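Local coordinates for periplasmic binding protein/LacI transcriptional regulator (PDB 4KQC) that probably binds a carbohydrate and, as in its family, probably serves as the periplasmic solute-binding component of an ABC transporter, at residues V9-F14 and I37-P42; K17-V22 and I90-G95; L106-T111 and V293-T298; S268-P273 and A314-E319. All coordinates share one frame; numbering follows the deposited sequence.

Interaction 1 (V9-F14 and I37-P42); sequences VVSKGF and ISFVGP
Phe39 lies across Val9, Ser11 and Phe14, and its ring covers Val9 and Ser11 on one face of this strand pair. From CB the chain runs with CG opposite the backbone N (chi1 -166°), which carries the ring over the neighbouring strand. CD2 then meets Val9 CG1 at 3.6 Å, and CE2 rests on the same methyl. On the other branch CE1 approaches Ser11 CB at 3.5 Å, with CZ almost as near, while CD1 comes within 4.1 Å of Phe14 CZ. Cut back to an alanine, this position would probably leave Val9 CG1 and Ser11 CB without their cover and the Phe14 ring without its aromatic neighbour. Backbone bonds fix the strands beside the ring: Val40 N donates to Val9 O at 2.9 Å, and Ser11 N to Val40 O at 2.8 Å. Beyond the strand, Ser11 OG accepts from Gly13 N (3.0 Å) in an ST turn, and a water lies within hydrogen-bonding distance of both Lys12 O and Pro42 O. Two parallel strands, 6-10 and 36-40, linked through helix 18-33, make this the opening beta-alpha-beta unit of a periplasmic binding protein lobe.

Interaction 2 (K17-V22 and I90-G95); sequences KFWVTV and IGFDSG
The start of helix 18-33, with Phe18, Trp19 and Val22, meets the C-terminal end of strand 89-92, where Phe92 and Asp93 enter a type II' beta turn running from Phe92 to Gly95. Trp19 is the hub. Its six-membered ring presents an edge to both partners: CZ3 comes within 3.6 Å of Phe92 CE2, and CZ2 lies 3.7 Å from Asp93 OD2, close to the indole plane. CH2 meets the CB of the same aspartate, whose CG stands anti to the backbone N (chi1 -167°) and so carries the carboxylate along the indole rim to Phe18. The Trp19 and Phe92 planes are turned 71° apart, an oblique meeting. On one face the indole carries its own helix neighbours, Phe18 CD1 and Val22 CG2, each offset toward the rim. Val22 also reaches across by its other methyl, CG1, which touches the edge of the Phe92 ring in plane at CE2 (3.9 Å). The second carboxylate oxygen, Asp93 OD1, lies 3.6 Å from Phe18 CE1, while OD2 accepts a weak bond from Ser94 N within the turn. A serine in place of Trp19 would probably open a gap beside Phe92 and leave the Asp93 stem without the aromatic edge it lies against. Lys12 adds a hydrogen bond to Ser94 OG and a long, weak ion pair to Asp93. Helix 273-288 touches the cluster through Pro273, on Phe18 and Val22, and Ala280, on Phe92; Phe39 of strand 36-40 reaches Trp19 and Val22, so the helix start packs against both that strand and helix 273-288.

Interaction 3 (L106-T111 and V293-T298); sequences LATAST and VSNIDT
Asn295 begins the pairing of these two parallel segments by lending a side-chain oxygen where a main-chain one might be expected: OD1 accepts from Thr108 N at 2.9 Å. With CG beside its own backbone N (chi1 -67°), the amide is brought alongside the neighbouring strand, and the N-H arrives 16° off the carbonyl plane. A water donates to OD1 as well (2.7 Å) and bonds to Thr108 OG1, giving this oxygen two partners. The main chain then takes over. Ile296 N donates to Thr108 O at 2.9 Å, nearly straight at 170°; Ser110 N answers to Ile296 O at 3.1 Å; and Thr298 N donates to Ser110 O at 2.9 Å. Water also joins Thr111 OG1 (2.7 Å) to Thr298 OG1, and the Thr111 hydroxyl has a further partner in Gln271. Asp297 OD1 is bonded to Gly299 N. Among apolar groups, Val293 CG2 sits on Ala107 CB at 3.7 Å. Strand 296-297 thus forms one margin of the six-stranded parallel sheet, with strand 105-110 between it and strand 89-92, and helix 273-288 packs on Ile296 and Thr298.

Interaction 4 (S268-P273 and A314-E319); sequences SVTQDP and AKLLYE
Leu316 contributes the most surface to this contact, laid against Thr270 and the turn that follows it, with Pro273 beside its carbonyl. The leucine's branches divide the work. CD2 goes to the aspartate, 3.4 Å from Asp272 OD1; CD1 goes to the threonine methyl, 3.8 Å from Thr270 CG2; and CB lies against the main chain, 3.6 Å from Gln271 O. Holding CG beside its backbone N (chi1 -48°), Leu316 drives this fork into the angle between the end of strand 267-270 and the beginning of helix 273-288. Thr270 crosses it at about a right angle. Besides the methyl, OG1, opposite the backbone N (chi1 -178°), also lies against Leu316 CB and bonds a water at 2.6 Å. That water donates to Leu316 O at 2.9 Å, so the two segments share a polar bridge where direct bonding is lacking. Leu317 CD2 rests on OG1 and CB of Thr270. Pro273, the first residue of its helix, brings CG and CD to 3.7 Å from Leu316 O, so this carbonyl meets both the water and the ring. Asp272 holds the N-cap position just before, its OD1 weakly bonded to Ser275 N. Within the C-terminal tail, Leu317 N closes a type I beta turn on Ala314 O. The tail passes alongside helix 254-261, which Leu317 touches at Leu257. Strand 301-303, antiparallel to strand 267-270, offers Tyr303 to both Thr270 and Leu317, while Phe18, Thr21 and Val22 of helix 18-33 pack on Pro273.

Interactions 1, 2 and 3 belong to one parallel sheet, whereas interaction 4 starts from the mixed sheet. The chain passes between the two sheets after Thr111, after Thr270 and after Thr298, three crossings like the interlobe hinge of periplasmic sugar-binding proteins. Two of these crossings are tied by the Thr111 to Gln271 bond, which joins interactions 3 and 4. Interaction 2 touches all the others: Val9 CG1 is 3.5 Å from Phe92 CZ, Asp93 N is 2.9 Å from Ala109 O, and Val22 CG2 is 3.6 Å from Pro273 O. Interactions 1 and 4, centres about 19 Å apart, do not touch. Ligand in this family usually binds between the lobes, near such strand ends.

Interaction 1 (V9-F14 and I37-P42)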
# COMPACT_ATOMS: atom_id res chain seq x y z
N VAL A 9 -5.72 -17.95 -9.44
CA VAL A 9 -5.41 -16.69 -8.80
C VAL A 9 -5.07 -16.92 -7.32
O VAL A 9 -5.94 -17.37 -6.56
CB VAL A 9 -6.54 -15.68 -8.89
CG1 VAL A 9 -6.12 -14.38 -8.24
CG2 VAL A 9 -6.90 -15.46 -10.37
N VAL A 10 -3.80 -16.71 -6.94
CA VAL A 10 -3.35 -16.91 -5.57
C VAL A 10 -3.16 -15.55 -4.95
O VAL A 10 -2.28 -14.80 -5.36
CB VAL A 10 -2.09 -17.78 -5.56
CG1 VAL A 10 -1.59 -17.91 -4.13
CG2 VAL A 10 -2.35 -19.12 -6.22
N SER A 11 -4.03 -15.22 -4.00
CA SER A 11 -4.17 -13.91 -3.45
C SER A 11 -3.53 -13.84 -2.07
O SER A 11 -3.06 -14.90 -1.54
CB SER A 11 -5.68 -13.61 -3.27
OG SER A 11 -6.20 -14.39 -2.18
N LYS A 12 -3.60 -12.71 -1.41
CA LYS A 12 -3.12 -12.64 0.02
C LYS A 12 -4.17 -13.04 1.06
O LYS A 12 -3.93 -12.95 2.27
CB LYS A 12 -2.59 -11.25 0.32
CG LYS A 12 -1.42 -10.78 -0.56
CD LYS A 12 -0.75 -9.55 0.01
CE LYS A 12 0.24 -8.96 -0.98
NZ LYS A 12 1.00 -7.87 -0.35
N GLY A 13 -5.30 -13.58 0.61
CA GLY A 13 -6.39 -13.89 1.51
C GLY A 13 -7.18 -12.71 1.98
O GLY A 13 -6.99 -11.59 1.50
N PHE A 14 -8.12 -12.96 2.90
CA PHE A 14 -9.11 -11.98 3.29
C PHE A 14 -8.88 -11.38 4.66
O PHE A 14 -9.81 -10.78 5.20
CB PHE A 14 -10.52 -12.55 3.19
CG PHE A 14 -10.88 -13.03 1.83
CD1 PHE A 14 -10.89 -12.15 0.78
CD2 PHE A 14 -11.28 -14.33 1.58
CE1 PHE A 14 -11.24 -12.53 -0.50
CE2 PHE A 14 -11.62 -14.72 0.28
CZ PHE A 14 -11.56 -13.80 -0.77
N ILE A 37 -11.90 -19.15 -12.70
CA ILE A 37 -10.77 -18.92 -11.84
C ILE A 37 -10.93 -19.57 -10.47
O ILE A 37 -12.05 -19.80 -9.99
CB ILE A 37 -10.47 -17.41 -11.63
CG1 ILE A 37 -11.59 -16.69 -10.86
CG2 ILE A 37 -10.09 -16.76 -12.96
CD1 ILE A 37 -11.23 -15.25 -10.48
N SER A 38 -9.80 -19.89 -9.86
CA SER A 38 -9.68 -20.11 -8.45
C SER A 38 -9.27 -18.79 -7.81
O SER A 38 -8.67 -17.93 -8.48
CB SER A 38 -8.66 -21.26 -8.19
OG SER A 38 -7.33 -20.78 -8.44
N PHE A 39 -9.67 -18.51 -6.59
CA PHE A 39 -9.20 -17.28 -5.94
C PHE A 39 -8.86 -17.68 -4.52
O PHE A 39 -9.75 -17.81 -3.70
CB PHE A 39 -10.24 -16.15 -5.99
CG PHE A 39 -9.66 -14.78 -5.62
CD1 PHE A 39 -9.54 -14.37 -4.30
CD2 PHE A 39 -9.30 -13.90 -6.63
CE1 PHE A 39 -9.04 -13.11 -3.99
CE2 PHE A 39 -8.73 -12.66 -6.34
CZ PHE A 39 -8.62 -12.25 -5.01
N VAL A 40 -7.60 -18.00 -4.27
CA VAL A 40 -7.21 -18.72 -3.08
C VAL A 40 -6.12 -17.98 -2.33
O VAL A 40 -5.10 -17.57 -2.93
CB VAL A 40 -6.70 -20.18 -3.37
CG1 VAL A 40 -7.82 -20.97 -3.95
CG2 VAL A 40 -5.46 -20.25 -4.26
N GLY A 41 -6.25 -17.94 -1.01
CA GLY A 41 -5.21 -17.26 -0.21
C GLY A 41 -5.21 -17.73 1.23
O GLY A 41 -6.13 -18.42 1.68
N PRO A 42 -4.17 -17.33 1.97
CA PRO A 42 -4.00 -17.73 3.38
C PRO A 42 -4.97 -17.07 4.28
O PRO A 42 -5.51 -16.02 3.95
CB PRO A 42 -2.57 -17.33 3.66
CG PRO A 42 -2.35 -16.15 2.81
CD PRO A 42 -3.03 -16.50 1.54
O HOH W 1 -5.26 -13.13 4.61
O HOH W 2 -8.69 -15.05 5.02

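Interaction 2 (K17-V22 and I90-G95)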
# COMPACT_ATOMS: atom_id res chain seq x y z
N LYS A 17 -10.20 -6.59 4.03
CA LYS A 17 -11.36 -6.66 3.12
C LYS A 17 -11.15 -6.03 1.73
O LYS A 17 -11.97 -6.21 0.85
CB LYS A 17 -12.59 -6.01 3.74
CG LYS A 17 -13.20 -6.74 4.94
CD LYS A 17 -14.39 -5.90 5.43
CE LYS A 17 -14.78 -6.14 6.88
NZ LYS A 17 -15.86 -7.16 6.95
N PHE A 18 -10.08 -5.24 1.60
CA PHE A 18 -9.55 -4.88 0.27
C PHE A 18 -9.68 -6.06 -0.67
O PHE A 18 -10.04 -5.90 -1.81
CB PHE A 18 -8.10 -4.52 0.51
CG PHE A 18 -7.27 -4.14 -0.71
CD1 PHE A 18 -6.58 -5.09 -1.44
CD2 PHE A 18 -7.12 -2.79 -1.08
CE1 PHE A 18 -5.71 -4.72 -2.45
CE2 PHE A 18 -6.26 -2.44 -2.13
CZ PHE A 18 -5.59 -3.40 -2.83
N TRP A 19 -9.32 -7.25 -0.20
CA TRP A 19 -9.23 -8.43 -1.04
C TRP A 19 -10.59 -8.99 -1.49
O TRP A 19 -10.66 -9.67 -2.53
CB TRP A 19 -8.32 -9.51 -0.39
CG TRP A 19 -6.92 -9.07 -0.46
CD1 TRP A 19 -6.25 -8.35 0.45
CD2 TRP A 19 -6.05 -9.22 -1.58
NE1 TRP A 19 -4.99 -8.05 -0.01
CE2 TRP A 19 -4.85 -8.57 -1.26
CE3 TRP A 19 -6.15 -9.88 -2.79
CZ2 TRP A 19 -3.76 -8.52 -2.13
CZ3 TRP A 19 -5.03 -9.82 -3.65
CH2 TRP A 19 -3.88 -9.15 -3.29
N VAL A 20 -11.67 -8.64 -0.78
CA VAL A 20 -13.01 -8.96 -1.25
C VAL A 20 -13.30 -8.19 -2.56
O VAL A 20 -13.81 -8.71 -3.56
CB VAL A 20 -14.02 -8.62 -0.16
CG1 VAL A 20 -15.44 -8.80 -0.63
CG2 VAL A 20 -13.76 -9.51 1.04
N THR A 21 -12.87 -6.93 -2.55
CA THR A 21 -13.05 -6.13 -3.74
C THR A 21 -12.15 -6.57 -4.94
O THR A 21 -12.59 -6.56 -6.10
CB THR A 21 -12.84 -4.66 -3.42
OG1 THR A 21 -13.73 -4.29 -2.33
CG2 THR A 21 -13.10 -3.84 -4.64
N VAL A 22 -10.94 -6.98 -4.64
CA VAL A 22 -10.06 -7.51 -5.65
C VAL A 22 -10.74 -8.74 -6.25
O VAL A 22 -10.70 -8.91 -7.46
CB VAL A 22 -8.69 -7.92 -5.08
CG1 VAL A 22 -7.83 -8.60 -6.13
CG2 VAL A 22 -7.93 -6.73 -4.48
N ILE A 90 1.66 -14.02 -14.00
CA ILE A 90 1.33 -12.59 -13.87
C ILE A 90 1.44 -12.26 -12.42
O ILE A 90 0.88 -12.99 -11.57
CB ILE A 90 -0.11 -12.33 -14.35
CG1 ILE A 90 -0.30 -12.71 -15.83
CG2 ILE A 90 -0.62 -10.92 -14.08
CD1 ILE A 90 0.69 -12.07 -16.76
N GLY A 91 2.10 -11.16 -12.07
CA GLY A 91 1.97 -10.64 -10.70
C GLY A 91 0.78 -9.69 -10.58
O GLY A 91 0.37 -8.99 -11.56
N PHE A 92 0.26 -9.55 -9.38
CA PHE A 92 -0.70 -8.52 -9.10
C PHE A 92 -0.58 -7.98 -7.71
O PHE A 92 -0.04 -8.62 -6.83
CB PHE A 92 -2.12 -8.91 -9.53
CG PHE A 92 -2.81 -9.88 -8.63
CD1 PHE A 92 -2.36 -11.16 -8.56
CD2 PHE A 92 -3.93 -9.53 -7.90
CE1 PHE A 92 -2.99 -12.09 -7.79
CE2 PHE A 92 -4.58 -10.45 -7.12
CZ PHE A 92 -4.11 -11.76 -7.04
N ASP A 93 -1.08 -6.75 -7.49
CA ASP A 93 -0.81 -6.07 -6.20
C ASP A 93 0.75 -6.04 -6.00
O ASP A 93 1.47 -5.79 -6.98
CB ASP A 93 -1.57 -6.78 -5.05
CG ASP A 93 -1.59 -5.98 -3.79
OD1 ASP A 93 -2.34 -4.96 -3.78
OD2 ASP A 93 -0.86 -6.32 -2.86
N SER A 94 1.29 -6.39 -4.83
CA SER A 94 2.73 -6.37 -4.70
C SER A 94 3.42 -7.45 -5.54
O SER A 94 4.69 -7.42 -5.68
CB SER A 94 3.12 -6.46 -3.23
OG SER A 94 2.45 -7.53 -2.64
N GLY A 95 2.65 -8.43 -6.06
CA GLY A 95 3.19 -9.37 -7.03
C GLY A 95 4.27 -10.25 -6.45
O GLY A 95 4.14 -10.76 -5.35

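Interaction 3 (L106-T111 and V293-T298)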
# COMPACT_ATOMS: atom_id res chain seq x y z
N LEU A 106 5.67 -12.28 -16.50
CA LEU A 106 5.44 -11.60 -17.75
C LEU A 106 5.02 -10.14 -17.65
O LEU A 106 5.37 -9.32 -18.53
CB LEU A 106 4.42 -12.38 -18.57
CG LEU A 106 4.81 -13.76 -19.10
CD1 LEU A 106 3.58 -14.48 -19.63
CD2 LEU A 106 5.79 -13.60 -20.23
N ALA A 107 4.22 -9.85 -16.64
CA ALA A 107 3.60 -8.57 -16.40
C ALA A 107 2.97 -8.61 -15.03
O ALA A 107 2.72 -9.70 -14.47
CB ALA A 107 2.58 -8.28 -17.46
N THR A 108 2.73 -7.41 -14.49
CA THR A 108 2.11 -7.22 -13.17
C THR A 108 1.07 -6.12 -13.29
O THR A 108 1.27 -5.12 -14.02
CB THR A 108 3.18 -6.84 -12.15
OG1 THR A 108 4.11 -7.93 -12.03
CG2 THR A 108 2.65 -6.52 -10.82
N ALA A 109 -0.06 -6.32 -12.63
CA ALA A 109 -1.05 -5.24 -12.44
C ALA A 109 -1.01 -4.73 -10.99
O ALA A 109 -1.30 -5.49 -10.07
CB ALA A 109 -2.41 -5.73 -12.77
N SER A 110 -0.70 -3.45 -10.78
CA SER A 110 -0.54 -2.94 -9.44
C SER A 110 -0.59 -1.46 -9.37
O SER A 110 -0.44 -0.80 -10.39
CB SER A 110 0.83 -3.32 -8.89
OG SER A 110 1.88 -2.74 -9.59
N THR A 111 -0.75 -0.96 -8.15
CA THR A 111 -0.57 0.43 -7.85
C THR A 111 0.92 0.73 -8.08
O THR A 111 1.79 -0.08 -7.73
CB THR A 111 -0.92 0.64 -6.39
OG1 THR A 111 -2.30 0.22 -6.20
CG2 THR A 111 -0.66 2.12 -5.99
N VAL A 293 1.82 -9.09 -23.37
CA VAL A 293 1.31 -8.31 -22.25
C VAL A 293 2.37 -7.39 -21.68
O VAL A 293 3.58 -7.60 -21.83
CB VAL A 293 0.79 -9.25 -21.11
CG1 VAL A 293 -0.44 -10.06 -21.57
CG2 VAL A 293 1.86 -10.19 -20.57
N SER A 294 1.90 -6.36 -20.97
CA SER A 294 2.76 -5.36 -20.34
C SER A 294 2.24 -4.98 -18.99
O SER A 294 1.06 -5.16 -18.68
CB SER A 294 2.75 -4.10 -21.24
OG SER A 294 3.51 -4.33 -22.44
N ASN A 295 3.14 -4.50 -18.13
CA ASN A 295 2.73 -4.03 -16.82
C ASN A 295 1.60 -3.02 -16.91
O ASN A 295 1.56 -2.17 -17.83
CB ASN A 295 3.88 -3.37 -16.13
CG ASN A 295 4.96 -4.33 -15.78
OD1 ASN A 295 4.73 -5.54 -15.52
ND2 ASN A 295 6.18 -3.80 -15.71
N ILE A 296 0.70 -3.09 -15.95
CA ILE A 296 -0.42 -2.18 -15.88
C ILE A 296 -0.38 -1.43 -14.56
O ILE A 296 -0.27 -2.04 -13.48
CB ILE A 296 -1.73 -2.93 -16.02
CG1 ILE A 296 -1.76 -3.61 -17.41
CG2 ILE A 296 -2.86 -1.99 -15.79
CD1 ILE A 296 -2.99 -4.36 -17.66
N ASP A 297 -0.49 -0.10 -14.63
CA ASP A 297 -0.50 0.75 -13.43
C ASP A 297 -1.95 1.05 -13.13
O ASP A 297 -2.62 1.75 -13.92
CB ASP A 297 0.28 2.02 -13.77
CG ASP A 297 0.34 3.03 -12.64
OD1 ASP A 297 -0.30 2.82 -11.57
OD2 ASP A 297 1.01 4.10 -12.87
N THR A 298 -2.46 0.58 -12.00
CA THR A 298 -3.85 0.83 -11.65
C THR A 298 -4.05 2.14 -10.84
O THR A 298 -5.19 2.51 -10.53
CB THR A 298 -4.45 -0.40 -10.93
OG1 THR A 298 -3.62 -0.76 -9.83
CG2 THR A 298 -4.52 -1.62 -11.90
O HOH W 3 6.10 -9.80 -21.14
O HOH W 4 6.06 -7.32 -13.98
O HOH W 5 -4.46 0.74 -7.66

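Interaction 4 (S268-P273 and A314-E319)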
# COMPACT_ATOMS: atom_id res chain seq x y z
N SER A 268 -5.55 10.43 3.05
CA SER A 268 -4.74 9.28 2.65
C SER A 268 -4.88 8.99 1.20
O SER A 268 -5.76 9.54 0.49
CB SER A 268 -5.17 8.04 3.46
OG SER A 268 -4.85 8.15 4.84
N VAL A 269 -4.01 8.14 0.67
CA VAL A 269 -4.19 7.67 -0.71
C VAL A 269 -4.75 6.29 -0.74
O VAL A 269 -4.40 5.47 0.11
CB VAL A 269 -2.89 7.75 -1.54
CG1 VAL A 269 -2.52 9.18 -1.77
CG2 VAL A 269 -1.76 7.02 -0.91
N THR A 270 -5.67 6.04 -1.67
CA THR A 270 -6.28 4.69 -1.80
C THR A 270 -5.88 4.09 -3.12
O THR A 270 -5.72 4.76 -4.13
CB THR A 270 -7.82 4.69 -1.70
OG1 THR A 270 -8.34 3.36 -1.79
CG2 THR A 270 -8.51 5.55 -2.74
N GLN A 271 -5.74 2.79 -3.11
CA GLN A 271 -5.59 2.04 -4.34
C GLN A 271 -6.94 1.76 -4.98
O GLN A 271 -7.95 2.21 -4.52
CB GLN A 271 -4.85 0.73 -4.07
CG GLN A 271 -3.53 0.80 -3.27
CD GLN A 271 -2.93 -0.58 -3.08
OE1 GLN A 271 -2.51 -1.21 -4.09
NE2 GLN A 271 -2.90 -1.08 -1.89
N ASP A 272 -6.95 1.01 -6.09
CA ASP A 272 -8.21 0.65 -6.82
C ASP A 272 -8.26 -0.89 -6.88
O ASP A 272 -7.85 -1.50 -7.90
CB ASP A 272 -8.19 1.25 -8.21
CG ASP A 272 -9.50 1.04 -8.99
OD1 ASP A 272 -10.41 0.26 -8.61
OD2 ASP A 272 -9.70 1.71 -10.06
N PRO A 273 -8.67 -1.51 -5.76
CA PRO A 273 -8.62 -2.99 -5.68
C PRO A 273 -9.43 -3.70 -6.76
O PRO A 273 -8.95 -4.70 -7.33
CB PRO A 273 -9.16 -3.28 -4.28
CG PRO A 273 -9.89 -2.04 -3.86
CD PRO A 273 -9.12 -0.92 -4.49
N ALA A 314 -15.78 6.11 -2.46
CA ALA A 314 -16.24 5.13 -1.52
C ALA A 314 -16.09 3.71 -1.96
O ALA A 314 -15.72 2.85 -1.13
CB ALA A 314 -17.69 5.45 -1.15
N LYS A 315 -16.33 3.44 -3.25
CA LYS A 315 -16.22 2.13 -3.78
C LYS A 315 -14.78 1.55 -3.75
O LYS A 315 -14.62 0.31 -3.77
CB LYS A 315 -16.79 2.11 -5.18
CG LYS A 315 -15.85 2.72 -6.16
CD LYS A 315 -16.42 2.62 -7.56
CE LYS A 315 -15.40 3.15 -8.50
NZ LYS A 315 -15.90 2.97 -9.88
N LEU A 316 -13.76 2.41 -3.64
CA LEU A 316 -12.35 1.95 -3.54
C LEU A 316 -11.95 1.62 -2.11
O LEU A 316 -10.91 0.97 -1.91
CB LEU A 316 -11.37 3.02 -3.99
CG LEU A 316 -11.75 3.64 -5.32
CD1 LEU A 316 -10.92 4.87 -5.60
CD2 LEU A 316 -11.64 2.65 -6.45
N LEU A 317 -12.72 2.12 -1.15
CA LEU A 317 -12.37 1.96 0.31
C LEU A 317 -12.92 0.67 0.86
O LEU A 317 -13.86 0.05 0.27
CB LEU A 317 -12.89 3.15 1.14
CG LEU A 317 -12.57 4.52 0.52
CD1 LEU A 317 -13.28 5.64 1.23
CD2 LEU A 317 -11.06 4.73 0.46
N TYR A 318 -12.37 0.26 1.99
CA TYR A 318 -12.86 -0.97 2.64
C TYR A 318 -12.81 -0.76 4.16
O TYR A 318 -12.06 0.09 4.67
CB TYR A 318 -12.01 -2.19 2.18
CG TYR A 318 -10.58 -2.01 2.53
CD1 TYR A 318 -9.70 -1.31 1.66
CD2 TYR A 318 -10.08 -2.45 3.75
CE1 TYR A 318 -8.39 -1.07 2.02
CE2 TYR A 318 -8.76 -2.18 4.14
CZ TYR A 318 -7.93 -1.49 3.26
OH TYR A 318 -6.63 -1.16 3.64
N GLU A 319 -13.67 -1.50 4.88
CA GLU A 319 -13.69 -1.49 6.35
C GLU A 319 -12.68 -2.44 6.95
O GLU A 319 -12.41 -3.50 6.39
CB GLU A 319 -15.05 -1.95 6.88
CG GLU A 319 -16.22 -1.20 6.31
CD GLU A 319 -16.33 0.17 6.91
OE1 GLU A 319 -16.71 0.24 8.10
OE2 GLU A 319 -16.08 1.15 6.17
OXT GLU A 319 -12.13 -2.23 8.02
O HOH W 6 -8.76 1.52 -0.04